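Local coordinates for endo-1,4-beta-Xylanase (Pseudoalteromonas haloplanktis, PDB 1XWQ), which probably hydrolyses internal beta-1,4-linkages of xylan, as an endo-1,4-beta-xylanase of glycosyl hydrolase family 8, at residues P252-R257 with W277-A282. The protein carries 1 engineered substitution. Sequence-based numbering, arbitrary orientation.
Sequences PTFLSR and WYEFDA. With XYP (beta-D-xylopyranose), chain B; XYP (beta-D-xylopyranose), chain C.
F254 and W277 join the two segments through a backbone hydrogen bond: F254 N donates to W277 O (2.8 Å), and T253 CA adds a C-H...O contact to the same oxygen. Nearby, P252 O lies buried in the plane of the Y278 ring, at its edge, 3.5 Å from Y278 CD1, and has no hydrogen-bonding partner. The P252 ring lies side by side with Y278, P252 CD 4.1 Å from Y278 CD1, an apolar contact; the Y278 hydroxyl is hydrogen-bonded to Q344. The small methyl of A282 fits against the P252–T253 backbone.

The flat F254 ring, with L255 CG over the centre of one face, suits a buried place beside two carboxylates. D281 OD2 comes to its edge, 3.6 Å from F254 CE1, the carboxylate nearly perpendicular to the ring. The E279 carboxylate is tilted 30° from that ring, with OE2 3.4 Å from F254 CB. With chi1 at 44° and chi2 at 54°, E279 curls back over its own backbone, where its two acceptor oxygens match two N-H groups: OE1 is met by D281 N from above the carboxylate plane, OE2 by A282 N (2.8 Å) on its syn side. A glutamine in place of E279 would probably weaken this grip, since its NH2 could not accept one of those two N-H groups.

D281 OD1 also accepts a hydrogen bond from xylose O4 (chain B), and the flat F280 ring lays one face against the chain C xylose. Residues 280-281 thus line the xylose-binding cleft of the (alpha/alpha)6 barrel of glycoside hydrolase family 8, just before helix 283-296.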
loop_
_atom_site.group_PDB
_atom_site.type_symbol
_atom_site.label_atom_id
_atom_site.label_comp_id
_atom_site.label_asym_id
_atom_site.label_seq_id
_atom_site.Cartn_x
_atom_site.Cartn_y
_atom_site.Cartn_z
ATOM N N PRO A 252 -11.989 -5.602 -8.168
ATOM C CA PRO A 252 -11.450 -4.364 -8.740
ATOM C C PRO A 252 -10.293 -4.722 -9.669
ATOM O O PRO A 252 -9.798 -5.857 -9.610
ATOM C CB PRO A 252 -10.956 -3.599 -7.509
ATOM C CG PRO A 252 -10.586 -4.687 -6.526
ATOM C CD PRO A 252 -11.616 -5.766 -6.749
ATOM N N THR A 253 -9.883 -3.788 -10.519
ATOM C CA THR A 253 -8.888 -4.090 -11.540
ATOM C C THR A 253 -7.599 -3.275 -11.400
ATOM O O THR A 253 -7.533 -2.306 -10.647
ATOM C CB THR A 253 -9.474 -3.915 -12.963
ATOM O OG1 THR A 253 -9.733 -2.530 -13.207
ATOM C CG2 THR A 253 -10.865 -4.569 -13.089
ATOM N N PHE A 254 -6.590 -3.705 -12.152
ATOM C CA PHE A 254 -5.276 -3.087 -12.236
ATOM C C PHE A 254 -5.375 -1.601 -12.592
ATOM O O PHE A 254 -4.854 -0.749 -11.869
ATOM C CB PHE A 254 -4.454 -3.871 -13.286
ATOM C CG PHE A 254 -3.141 -3.232 -13.680
ATOM C CD1 PHE A 254 -2.382 -2.490 -12.768
ATOM C CD2 PHE A 254 -2.649 -3.407 -14.977
ATOM C CE1 PHE A 254 -1.154 -1.907 -13.151
ATOM C CE2 PHE A 254 -1.431 -2.839 -15.371
ATOM C CZ PHE A 254 -0.684 -2.083 -14.459
ATOM N N LEU A 255 -6.064 -1.295 -13.689
ATOM C CA LEU A 255 -6.111 0.070 -14.212
ATOM C C LEU A 255 -7.537 0.568 -14.393
ATOM O O LEU A 255 -8.463 -0.213 -14.654
ATOM C CB LEU A 255 -5.323 0.190 -15.529
ATOM C CG LEU A 255 -3.790 0.109 -15.441
ATOM C CD1 LEU A 255 -3.137 0.172 -16.823
ATOM C CD2 LEU A 255 -3.209 1.200 -14.537
ATOM N N SER A 256 -7.709 1.874 -14.224
ATOM C CA SER A 256 -9.027 2.473 -14.318
ATOM C C SER A 256 -8.976 3.840 -14.978
ATOM O O SER A 256 -7.989 4.572 -14.846
ATOM C CB SER A 256 -9.660 2.591 -12.929
ATOM O OG SER A 256 -10.927 3.219 -12.998
ATOM N N ARG A 257 -10.051 4.171 -15.689
ATOM C CA ARG A 257 -10.278 5.535 -16.156
ATOM C C ARG A 257 -10.701 6.395 -14.958
ATOM O O ARG A 257 -11.074 5.866 -13.905
ATOM C CB ARG A 257 -11.337 5.550 -17.277
ATOM C CG ARG A 257 -10.885 4.887 -18.598
ATOM C CD ARG A 257 -9.484 5.310 -19.057
ATOM N NE ARG A 257 -9.041 4.692 -20.309
ATOM C CZ ARG A 257 -7.846 4.907 -20.861
ATOM N NH1 ARG A 257 -6.972 5.720 -20.268
ATOM N NH2 ARG A 257 -7.514 4.305 -21.998
ATOM N N TRP A 277 -7.466 -6.832 -15.474
ATOM C CA TRP A 277 -7.073 -7.929 -14.591
ATOM C C TRP A 277 -7.154 -7.512 -13.132
ATOM O O TRP A 277 -6.708 -6.419 -12.765
ATOM C CB TRP A 277 -5.641 -8.394 -14.897
ATOM C CG TRP A 277 -5.528 -9.374 -16.029
ATOM C CD1 TRP A 277 -6.445 -9.604 -17.023
ATOM C CD2 TRP A 277 -4.425 -10.247 -16.295
ATOM N NE1 TRP A 277 -5.976 -10.571 -17.882
ATOM C CE2 TRP A 277 -4.739 -10.982 -17.459
ATOM C CE3 TRP A 277 -3.193 -10.479 -15.668
ATOM C CZ2 TRP A 277 -3.870 -11.940 -18.004
ATOM C CZ3 TRP A 277 -2.331 -11.439 -16.209
ATOM C CH2 TRP A 277 -2.678 -12.151 -17.365
ATOM N N TYR A 278 -7.755 -8.381 -12.318
ATOM C CA TYR A 278 -7.545 -8.363 -10.880
ATOM C C TYR A 278 -6.238 -9.131 -10.749
ATOM O O TYR A 278 -6.201 -10.353 -10.922
ATOM C CB TYR A 278 -8.693 -9.053 -10.119
ATOM C CG TYR A 278 -8.386 -9.392 -8.662
ATOM C CD1 TYR A 278 -8.625 -8.470 -7.639
ATOM C CD2 TYR A 278 -7.865 -10.641 -8.314
ATOM C CE1 TYR A 278 -8.344 -8.791 -6.285
ATOM C CE2 TYR A 278 -7.573 -10.969 -6.989
ATOM C CZ TYR A 278 -7.812 -10.042 -5.982
ATOM O OH TYR A 278 -7.528 -10.387 -4.682
ATOM N N GLU A 279 -5.160 -8.392 -10.524
ATOM C CA GLU A 279 -3.834 -8.979 -10.395
ATOM C C GLU A 279 -3.151 -8.405 -9.152
ATOM O O GLU A 279 -3.822 -7.967 -8.219
ATOM C CB GLU A 279 -3.001 -8.742 -11.672
ATOM C CG GLU A 279 -3.089 -7.333 -12.261
ATOM C CD GLU A 279 -2.756 -6.245 -11.251
ATOM O OE1 GLU A 279 -1.573 -5.849 -11.155
ATOM O OE2 GLU A 279 -3.682 -5.795 -10.537
ATOM N N PHE A 280 -1.823 -8.375 -9.171
ATOM C CA PHE A 280 -1.017 -8.031 -7.999
ATOM C C PHE A 280 -1.296 -6.654 -7.386
ATOM O O PHE A 280 -1.431 -6.547 -6.172
ATOM C CB PHE A 280 0.472 -8.251 -8.318
ATOM C CG PHE A 280 0.736 -9.567 -9.003
ATOM C CD1 PHE A 280 0.850 -9.636 -10.392
ATOM C CD2 PHE A 280 0.810 -10.746 -8.263
ATOM C CE1 PHE A 280 1.060 -10.860 -11.030
ATOM C CE2 PHE A 280 1.019 -11.980 -8.893
ATOM C CZ PHE A 280 1.142 -12.034 -10.277
ATOM N N ASP A 281 -1.384 -5.614 -8.216
ATOM C CA ASP A 281 -1.796 -4.289 -7.738
ATOM C C ASP A 281 -3.200 -4.363 -7.128
ATOM O O ASP A 281 -3.424 -3.906 -6.004
ATOM C CB ASP A 281 -1.822 -3.279 -8.888
ATOM C CG ASP A 281 -0.457 -2.691 -9.203
ATOM O OD1 ASP A 281 0.584 -3.358 -8.980
ATOM O OD2 ASP A 281 -0.343 -1.551 -9.700
ATOM N N ALA A 282 -4.139 -4.946 -7.875
ATOM C CA ALA A 282 -5.549 -4.987 -7.471
ATOM C C ALA A 282 -5.809 -5.653 -6.116
ATOM O O ALA A 282 -6.790 -5.312 -5.451
ATOM C CB ALA A 282 -6.411 -5.621 -8.549
HETATM C C1 XYP B . 4.605 -7.231 -7.830
HETATM C C2 XYP B . 5.588 -6.116 -7.599
HETATM C C3 XYP B . 4.910 -4.837 -7.120
HETATM C C4 XYP B . 3.669 -4.500 -7.948
HETATM C C5 XYP B . 2.806 -5.751 -8.078
HETATM O O2 XYP B . 6.540 -6.523 -6.643
HETATM O O3 XYP B . 5.864 -3.799 -7.179
HETATM O O4 XYP B . 2.912 -3.467 -7.346
HETATM O O5 XYP B . 3.580 -6.812 -8.624
HETATM C C1 XYP C . 4.779 -12.421 -8.176
HETATM C C2 XYP C . 4.713 -11.786 -9.546
HETATM C C3 XYP C . 5.303 -10.377 -9.544
HETATM C C4 XYP C . 4.679 -9.544 -8.432
HETATM C C5 XYP C . 4.805 -10.302 -7.107
HETATM O O2 XYP C . 5.423 -12.563 -10.486
HETATM O O3 XYP C . 5.085 -9.764 -10.799
HETATM O O4 XYP C . 5.372 -8.316 -8.392
HETATM O O5 XYP C . 4.246 -11.606 -7.216
#